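Local coordinates for autophagy-related protein 9 (Schizosaccharomyces pombe, PDB 7D0I) that scrambles phospholipids between the two leaflets of the membrane as a homotrimer with a central pore, supplying membrane for the growing autophagosome, at residues A[188-193]-A[283-288]; A[403-408]-A[628-633]; A[414-419]-A[620-625]. The protein carries 1 engineered substitution. All blocks are in the same frame, centred on the assembly; numbering follows the deposited sequence.

Contact 1: A[188-193]-A[283-288]; sequences QQVYTY and REFYIH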
# COMPACT_ATOMS: atom_id res chain seq x y z
N GLN A 188 3.72 -39.68 -10.24
CA GLN A 188 2.90 -40.08 -9.10
C GLN A 188 3.72 -40.84 -8.08
O GLN A 188 3.50 -40.70 -6.87
CB GLN A 188 1.72 -40.92 -9.56
CG GLN A 188 0.73 -40.19 -10.42
CD GLN A 188 -0.47 -41.03 -10.76
OE1 GLN A 188 -0.79 -41.98 -10.05
NE2 GLN A 188 -1.15 -40.69 -11.84
N GLN A 189 4.67 -41.65 -8.53
CA GLN A 189 5.51 -42.39 -7.59
C GLN A 189 6.49 -41.46 -6.89
O GLN A 189 6.76 -41.63 -5.70
CB GLN A 189 6.24 -43.52 -8.30
CG GLN A 189 5.36 -44.67 -8.66
CD GLN A 189 6.10 -45.73 -9.42
OE1 GLN A 189 7.33 -45.71 -9.48
NE2 GLN A 189 5.37 -46.66 -10.01
N VAL A 190 7.05 -40.50 -7.62
CA VAL A 190 7.86 -39.47 -6.98
C VAL A 190 7.06 -38.78 -5.88
O VAL A 190 7.55 -38.58 -4.76
CB VAL A 190 8.37 -38.47 -8.02
CG1 VAL A 190 8.88 -37.22 -7.36
CG2 VAL A 190 9.45 -39.08 -8.85
N TYR A 191 5.81 -38.44 -6.17
CA TYR A 191 5.01 -37.72 -5.20
C TYR A 191 4.66 -38.58 -4.00
O TYR A 191 4.70 -38.11 -2.86
CB TYR A 191 3.74 -37.18 -5.84
CG TYR A 191 2.89 -36.43 -4.87
CD1 TYR A 191 3.25 -35.18 -4.43
CD2 TYR A 191 1.72 -36.97 -4.37
CE1 TYR A 191 2.49 -34.50 -3.54
CE2 TYR A 191 0.95 -36.30 -3.48
CZ TYR A 191 1.35 -35.06 -3.07
OH TYR A 191 0.58 -34.37 -2.17
N THR A 192 4.31 -39.85 -4.21
CA THR A 192 3.97 -40.69 -3.07
C THR A 192 5.19 -41.12 -2.29
O THR A 192 5.06 -41.51 -1.13
CB THR A 192 3.19 -41.92 -3.51
OG1 THR A 192 4.02 -42.74 -4.33
CG2 THR A 192 1.97 -41.51 -4.28
N TYR A 193 6.38 -41.07 -2.89
CA TYR A 193 7.59 -41.25 -2.10
C TYR A 193 7.89 -40.00 -1.29
O TYR A 193 8.44 -40.10 -0.19
CB TYR A 193 8.77 -41.58 -3.00
CG TYR A 193 10.02 -41.94 -2.24
CD1 TYR A 193 10.25 -43.24 -1.83
CD2 TYR A 193 10.96 -40.98 -1.93
CE1 TYR A 193 11.38 -43.57 -1.14
CE2 TYR A 193 12.09 -41.30 -1.24
CZ TYR A 193 12.30 -42.60 -0.84
OH TYR A 193 13.43 -42.92 -0.14
N ARG A 283 14.03 -44.42 -4.12
CA ARG A 283 14.99 -43.88 -3.16
C ARG A 283 16.31 -43.55 -3.83
O ARG A 283 16.93 -42.52 -3.54
CB ARG A 283 15.20 -44.86 -2.01
CG ARG A 283 16.32 -44.46 -1.08
CD ARG A 283 16.53 -45.50 -0.00
NE ARG A 283 17.70 -45.20 0.81
CZ ARG A 283 18.94 -45.56 0.48
NH1 ARG A 283 19.16 -46.22 -0.65
NH2 ARG A 283 19.95 -45.25 1.27
N GLU A 284 16.77 -44.43 -4.73
CA GLU A 284 17.98 -44.13 -5.48
C GLU A 284 17.79 -42.89 -6.34
O GLU A 284 18.67 -42.02 -6.39
CB GLU A 284 18.38 -45.32 -6.34
CG GLU A 284 18.92 -46.50 -5.54
CD GLU A 284 20.16 -46.15 -4.75
OE1 GLU A 284 20.94 -45.29 -5.21
OE2 GLU A 284 20.36 -46.73 -3.67
N PHE A 285 16.65 -42.78 -7.03
CA PHE A 285 16.40 -41.59 -7.83
C PHE A 285 16.38 -40.33 -6.97
O PHE A 285 16.77 -39.26 -7.44
CB PHE A 285 15.09 -41.72 -8.59
CG PHE A 285 14.71 -40.49 -9.36
CD1 PHE A 285 13.84 -39.56 -8.82
CD2 PHE A 285 15.23 -40.25 -10.61
CE1 PHE A 285 13.50 -38.43 -9.52
CE2 PHE A 285 14.89 -39.12 -11.31
CZ PHE A 285 14.02 -38.21 -10.77
N TYR A 286 15.92 -40.44 -5.73
CA TYR A 286 15.87 -39.26 -4.87
C TYR A 286 17.26 -38.87 -4.40
O TYR A 286 17.63 -37.69 -4.43
CB TYR A 286 14.96 -39.53 -3.67
CG TYR A 286 13.60 -38.89 -3.79
CD1 TYR A 286 13.33 -37.68 -3.18
CD2 TYR A 286 12.60 -39.49 -4.53
CE1 TYR A 286 12.10 -37.10 -3.30
CE2 TYR A 286 11.38 -38.91 -4.65
CZ TYR A 286 11.13 -37.72 -4.04
OH TYR A 286 9.89 -37.15 -4.17
N ILE A 287 18.06 -39.84 -3.97
CA ILE A 287 19.38 -39.52 -3.43
C ILE A 287 20.32 -39.06 -4.53
O ILE A 287 20.97 -38.02 -4.43
CB ILE A 287 19.96 -40.72 -2.67
CG1 ILE A 287 19.05 -41.12 -1.52
CG2 ILE A 287 21.33 -40.38 -2.13
CD1 ILE A 287 19.55 -42.29 -0.73
N HIS A 288 20.42 -39.84 -5.61
CA HIS A 288 21.41 -39.56 -6.64
C HIS A 288 20.97 -38.44 -7.56
O HIS A 288 21.63 -37.39 -7.64
CB HIS A 288 21.70 -40.84 -7.43
CG HIS A 288 22.29 -41.94 -6.62
ND1 HIS A 288 22.74 -41.75 -5.33
CD2 HIS A 288 22.52 -43.24 -6.90
CE1 HIS A 288 23.21 -42.88 -4.85
NE2 HIS A 288 23.09 -43.81 -5.78

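Contact 2: A[403-408]-A[628-633]; sequences SRKRLS and CSQDIV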
# COMPACT_ATOMS: atom_id res chain seq x y z
N SER A 403 -19.08 -44.19 -30.50
CA SER A 403 -18.91 -45.31 -29.59
C SER A 403 -19.56 -45.06 -28.23
O SER A 403 -19.33 -45.84 -27.30
CB SER A 403 -17.43 -45.62 -29.40
OG SER A 403 -17.23 -46.99 -29.11
N ARG A 404 -20.36 -44.01 -28.10
CA ARG A 404 -20.97 -43.67 -26.82
C ARG A 404 -22.00 -44.68 -26.37
O ARG A 404 -22.42 -44.62 -25.21
CB ARG A 404 -21.62 -42.29 -26.89
CG ARG A 404 -22.75 -42.20 -27.89
CD ARG A 404 -23.57 -40.95 -27.68
NE ARG A 404 -24.46 -41.08 -26.53
CZ ARG A 404 -25.11 -40.06 -25.98
NH1 ARG A 404 -25.90 -40.26 -24.93
NH2 ARG A 404 -24.96 -38.84 -26.46
N LYS A 405 -22.44 -45.59 -27.23
CA LYS A 405 -23.40 -46.60 -26.84
C LYS A 405 -22.75 -47.93 -26.48
O LYS A 405 -23.34 -48.70 -25.73
CB LYS A 405 -24.42 -46.84 -27.97
CG LYS A 405 -25.17 -45.59 -28.39
CD LYS A 405 -26.06 -45.07 -27.28
CE LYS A 405 -27.15 -46.05 -26.93
NZ LYS A 405 -28.06 -46.30 -28.08
N ARG A 406 -21.55 -48.20 -27.00
CA ARG A 406 -20.85 -49.41 -26.63
C ARG A 406 -20.16 -49.26 -25.29
O ARG A 406 -20.22 -50.15 -24.44
CB ARG A 406 -19.83 -49.77 -27.71
CG ARG A 406 -18.97 -50.97 -27.38
CD ARG A 406 -18.01 -51.28 -28.51
NE ARG A 406 -17.21 -50.12 -28.88
CZ ARG A 406 -15.98 -49.89 -28.43
NH1 ARG A 406 -15.32 -48.81 -28.82
NH2 ARG A 406 -15.40 -50.74 -27.60
N LEU A 407 -19.49 -48.12 -25.08
CA LEU A 407 -18.81 -47.89 -23.81
C LEU A 407 -19.80 -47.74 -22.67
O LEU A 407 -19.57 -48.26 -21.57
CB LEU A 407 -17.92 -46.65 -23.92
CG LEU A 407 -16.89 -46.70 -25.04
CD1 LEU A 407 -16.18 -45.38 -25.10
CD2 LEU A 407 -15.91 -47.81 -24.79
N SER A 408 -20.89 -47.04 -22.90
CA SER A 408 -21.91 -46.85 -21.87
C SER A 408 -22.68 -48.08 -21.58
O SER A 408 -23.63 -48.02 -20.81
CB SER A 408 -22.86 -45.74 -22.29
OG SER A 408 -24.17 -46.01 -21.83
N CYS A 628 -26.53 -44.08 -14.13
CA CYS A 628 -25.71 -42.92 -14.41
C CYS A 628 -24.49 -43.25 -15.26
O CYS A 628 -23.56 -42.45 -15.34
CB CYS A 628 -25.27 -42.26 -13.10
SG CYS A 628 -26.60 -41.56 -12.13
N SER A 629 -24.47 -44.42 -15.90
CA SER A 629 -23.30 -44.81 -16.67
C SER A 629 -23.16 -43.96 -17.92
O SER A 629 -22.09 -43.41 -18.19
CB SER A 629 -23.37 -46.28 -17.03
OG SER A 629 -24.50 -46.54 -17.83
N GLN A 630 -24.24 -43.83 -18.69
CA GLN A 630 -24.20 -43.06 -19.93
C GLN A 630 -23.59 -41.68 -19.70
O GLN A 630 -22.59 -41.33 -20.33
CB GLN A 630 -25.61 -42.92 -20.50
CG GLN A 630 -25.66 -42.31 -21.89
CD GLN A 630 -25.06 -43.22 -22.94
OE1 GLN A 630 -25.56 -44.32 -23.17
NE2 GLN A 630 -24.00 -42.76 -23.58
N ASP A 631 -24.17 -40.91 -18.79
CA ASP A 631 -23.65 -39.58 -18.46
C ASP A 631 -22.15 -39.61 -18.26
O ASP A 631 -21.42 -38.79 -18.82
CB ASP A 631 -24.34 -39.04 -17.21
CG ASP A 631 -25.73 -38.53 -17.49
OD1 ASP A 631 -26.03 -38.22 -18.66
OD2 ASP A 631 -26.52 -38.43 -16.53
N ILE A 632 -21.67 -40.58 -17.47
CA ILE A 632 -20.24 -40.65 -17.17
C ILE A 632 -19.44 -40.68 -18.46
O ILE A 632 -18.52 -39.88 -18.65
CB ILE A 632 -19.94 -41.87 -16.29
CG1 ILE A 632 -20.49 -41.63 -14.89
CG2 ILE A 632 -18.46 -42.12 -16.23
CD1 ILE A 632 -20.56 -42.87 -14.07
N VAL A 633 -19.81 -41.57 -19.38
CA VAL A 633 -19.11 -41.64 -20.66
C VAL A 633 -19.14 -40.27 -21.34
O VAL A 633 -18.10 -39.75 -21.75
CB VAL A 633 -19.73 -42.72 -21.56
CG1 VAL A 633 -19.10 -42.68 -22.92
CG2 VAL A 633 -19.54 -44.07 -20.93

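Contact 3: A[414-419]-A[620-625]; sequences RFIVAG and LLFFTF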
# COMPACT_ATOMS: atom_id res chain seq x y z
N ARG A 414 -19.42 -53.49 -15.65
CA ARG A 414 -18.38 -53.37 -14.63
C ARG A 414 -18.96 -53.01 -13.27
O ARG A 414 -18.53 -53.55 -12.25
CB ARG A 414 -17.35 -52.31 -15.03
CG ARG A 414 -16.65 -52.60 -16.32
CD ARG A 414 -15.66 -51.52 -16.64
NE ARG A 414 -14.57 -51.47 -15.68
CZ ARG A 414 -13.46 -52.18 -15.79
NH1 ARG A 414 -12.51 -52.08 -14.88
NH2 ARG A 414 -13.30 -53.00 -16.81
N PHE A 415 -19.93 -52.09 -13.25
CA PHE A 415 -20.63 -51.78 -12.01
C PHE A 415 -21.28 -53.03 -11.43
O PHE A 415 -21.27 -53.22 -10.21
CB PHE A 415 -21.67 -50.70 -12.25
CG PHE A 415 -21.10 -49.33 -12.45
CD1 PHE A 415 -19.91 -48.96 -11.84
CD2 PHE A 415 -21.75 -48.40 -13.23
CE1 PHE A 415 -19.39 -47.70 -12.01
CE2 PHE A 415 -21.23 -47.14 -13.41
CZ PHE A 415 -20.05 -46.79 -12.80
N ILE A 416 -21.81 -53.89 -12.29
CA ILE A 416 -22.48 -55.09 -11.79
C ILE A 416 -21.48 -56.06 -11.18
O ILE A 416 -21.72 -56.64 -10.11
CB ILE A 416 -23.30 -55.74 -12.92
CG1 ILE A 416 -24.45 -54.83 -13.33
CG2 ILE A 416 -23.82 -57.09 -12.48
CD1 ILE A 416 -25.35 -54.44 -12.19
N VAL A 417 -20.34 -56.26 -11.84
CA VAL A 417 -19.33 -57.17 -11.31
C VAL A 417 -18.77 -56.64 -9.99
O VAL A 417 -18.54 -57.40 -9.05
CB VAL A 417 -18.21 -57.38 -12.35
CG1 VAL A 417 -17.12 -58.25 -11.77
CG2 VAL A 417 -18.77 -58.01 -13.60
N ALA A 418 -18.54 -55.33 -9.91
CA ALA A 418 -18.05 -54.76 -8.67
C ALA A 418 -19.08 -54.87 -7.56
O ALA A 418 -18.73 -55.10 -6.40
CB ALA A 418 -17.64 -53.30 -8.87
N GLY A 419 -20.36 -54.71 -7.89
CA GLY A 419 -21.39 -54.92 -6.90
C GLY A 419 -21.43 -56.35 -6.40
O GLY A 419 -21.64 -56.60 -5.21
N LEU A 620 -25.49 -48.80 -4.23
CA LEU A 620 -25.10 -47.85 -5.27
C LEU A 620 -24.66 -48.57 -6.53
O LEU A 620 -25.16 -48.30 -7.62
CB LEU A 620 -23.99 -46.94 -4.76
CG LEU A 620 -24.31 -45.96 -3.64
CD1 LEU A 620 -23.08 -45.19 -3.27
CD2 LEU A 620 -25.41 -45.03 -4.06
N LEU A 621 -23.73 -49.51 -6.39
CA LEU A 621 -23.18 -50.19 -7.56
C LEU A 621 -24.21 -51.03 -8.30
O LEU A 621 -23.94 -51.44 -9.43
CB LEU A 621 -22.01 -51.08 -7.14
CG LEU A 621 -20.78 -50.35 -6.63
CD1 LEU A 621 -19.91 -51.28 -5.83
CD2 LEU A 621 -20.00 -49.79 -7.79
N PHE A 622 -25.36 -51.29 -7.70
CA PHE A 622 -26.41 -52.05 -8.38
C PHE A 622 -27.54 -51.18 -8.91
O PHE A 622 -28.13 -51.53 -9.94
CB PHE A 622 -27.01 -53.10 -7.45
CG PHE A 622 -26.17 -54.33 -7.30
CD1 PHE A 622 -25.52 -54.87 -8.39
CD2 PHE A 622 -26.05 -54.95 -6.08
CE1 PHE A 622 -24.75 -56.00 -8.26
CE2 PHE A 622 -25.28 -56.09 -5.94
CZ PHE A 622 -24.63 -56.61 -7.03
N PHE A 623 -27.86 -50.08 -8.26
CA PHE A 623 -29.09 -49.37 -8.61
C PHE A 623 -28.88 -47.94 -9.06
O PHE A 623 -29.55 -47.50 -10.00
CB PHE A 623 -30.06 -49.41 -7.43
CG PHE A 623 -30.36 -50.80 -6.95
CD1 PHE A 623 -29.82 -51.26 -5.76
CD2 PHE A 623 -31.15 -51.65 -7.70
CE1 PHE A 623 -30.09 -52.54 -5.32
CE2 PHE A 623 -31.41 -52.93 -7.26
CZ PHE A 623 -30.88 -53.37 -6.07
N THR A 624 -27.98 -47.19 -8.43
CA THR A 624 -27.81 -45.79 -8.82
C THR A 624 -26.68 -45.58 -9.81
O THR A 624 -26.75 -44.66 -10.63
CB THR A 624 -27.55 -44.91 -7.60
OG1 THR A 624 -26.23 -45.15 -7.12
CG2 THR A 624 -28.54 -45.23 -6.51
N PHE A 625 -25.63 -46.40 -9.76
CA PHE A 625 -24.49 -46.18 -10.66
C PHE A 625 -24.79 -46.59 -12.09
O PHE A 625 -24.45 -45.83 -13.00
CB PHE A 625 -23.24 -46.89 -10.12
CG PHE A 625 -22.53 -46.12 -9.05
CD1 PHE A 625 -22.98 -44.89 -8.64
CD2 PHE A 625 -21.40 -46.64 -8.45
CE1 PHE A 625 -22.32 -44.20 -7.66
CE2 PHE A 625 -20.74 -45.95 -7.47
CZ PHE A 625 -21.20 -44.73 -7.07

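Contact 1: A[188-193]-A[283-288]
The hydroxyl of Y286 donates a hydrogen bond to the backbone oxygen of V190, OH to O 2.8 Å, arriving from above the carbonyl plane, 42° out of it. CG1 of V190 lies beside the same hydroxyl. Y193 covers one face of the Y286 ring: its CD2 sits 3.4 Å above that plane, nearer the edge than the centre, and the two planes are 41° apart. The two tyrosine side chains run antiparallel, which carries the far end of Y193 on to R283, where its OH rests against CB at 3.2 Å; the same OH also makes a weak hydrogen bond with L199 N. With CG anti to the backbone N (chi1 -173°), the Y193 ring projects across the gap and receives the R283 backbone N over one face. V190 CG2 touches F285 CE1 more loosely.

In the next shell, M282 packs against V190 and Y193, V305 against Y286, and the rings of F186 and W177 meet F285 edge-to-face. The segment axes stay 11.0 Å apart, so long aromatic side chains span the interval. The arrangement is a nearly perpendicular helix-helix crossing, joining the short helix 183-195 to the presumably cytoplasmic end of helix 253-289, whose first half spans the membrane.

Contact 2: A[403-408]-A[628-633]
S408 and Q630 bring their CA atoms to 4.8 Å where two short helices pack at a steep angle, their N-to-C directions 123° apart and the segment axes 9.0 Å from each other. This is a helix-helix contact in the probably cytoplasmic part of the Atg9 fold, between helix 404-410 and the first turn of helix 629-638, which C628 precedes at the N-cap position.

The side-chain amide of Q630 holds the polar side. CG is anti to the backbone N, and a bend at chi2 (69°) turns the amide in between R404 and S408. NE2 donates to the backbone oxygen of R404 at 2.9 Å with an almost straight N-H, 163°, and that oxygen lies close to the amide plane. The other branch, OE1, accepts from S408 OG, whose hydroxyl stands well above the plane of the amide. With NE2 donating to R404 O and also to D634 OD1, and OE1 accepting from S408, a flipped amide would probably mismatch these bonds.

The R404 and Q630 side chains cross at about a right angle, though their guanidinium and amide planes are only moderately tilted against each other. R404 NH1 and Q630 NE2 are both donors and do not bond each other; instead R404 NH2 forms a salt bridge to D634 OD2. D634 thus accepts from both groups, and its charge probably offsets that of R404.

V633 supplies the apolar side, with CG1 against L407 CB at 4.3 Å and CG2 resting 3.8 Å from S408 CA. S629 OG lies 3.4 Å from S408 O, but its hydrogen bonds go to NE of R412 and to the backbone O of P626.

Contact 3: A[414-419]-A[620-625]
F415 lays one face of its ring on CB of F625, with a methyl of L621 meeting its CD1 from the same side, and the side chain can be walked outward atom by atom. CB lies against the backbone O of L621 at 3.7 Å. A chi1 of -74° sets CG opposite the carbonyl carbon, and this root of the ring comes 4.0 Å from F625 CB. From there the ring splits: CD1 turns to L621, meeting CD2 of that leucine at 4.1 Å, while CD2 and CE2 run along the F625 backbone, CE2 reaching its O at 3.5 Å. At the tip, CZ again touches F625 CB. That CB sits over the ring face, 3.8 Å from the F415 centroid and only 14° off the normal, a CH-pi contact. The two phenyl groups meet obliquely. An alanine in place of F415 would probably open a gap between the helices and deprive F625 CB and the L621 methyl of the ring they pack on.

Helices 412-425 and 603-624 meet here in a roughly antiparallel pair, segment directions 140° apart, the latter helix probably intramembrane. One turn on from F415, the pair draws close at a glycine: G419 CA is 3.9 Å from L621 CB. With no side chain in the way, the same CA lies over one face of the F622 ring, in a second CH-pi contact. I416 meets this ring at its edge instead, CD1 in the ring plane and 3.8 Å from F622 CD1.

L621 CD1 runs on to the A418 carbonyl, which is also hydrogen-bonded by N422 ND2. N422 lines one of the two bound lauryl maltose neopentyl glycol pockets, and the A418 side chain lies about 6 Å from a detergent molecule.

In the fold
From the N terminus, contact 1 closes first, bringing helix 253-289 back onto helix 183-195 after a loop that includes the first two membrane spans. Its nearest atoms stay about 18 Å from contact 2 and 16 Å from contact 3. The chain then lays down helices 404-410 and 412-425 in succession, and only some 200 residues later do helices 603-624 and 629-638 return to meet them in reverse order. Contact 3 is thus nested within contact 2, and the two touch: F415 packs on I632 and S629. Together they tie helix 603-624, presumed intramembrane, and the probably cytoplasmic helix 629-638 that follows it to the middle of the chain.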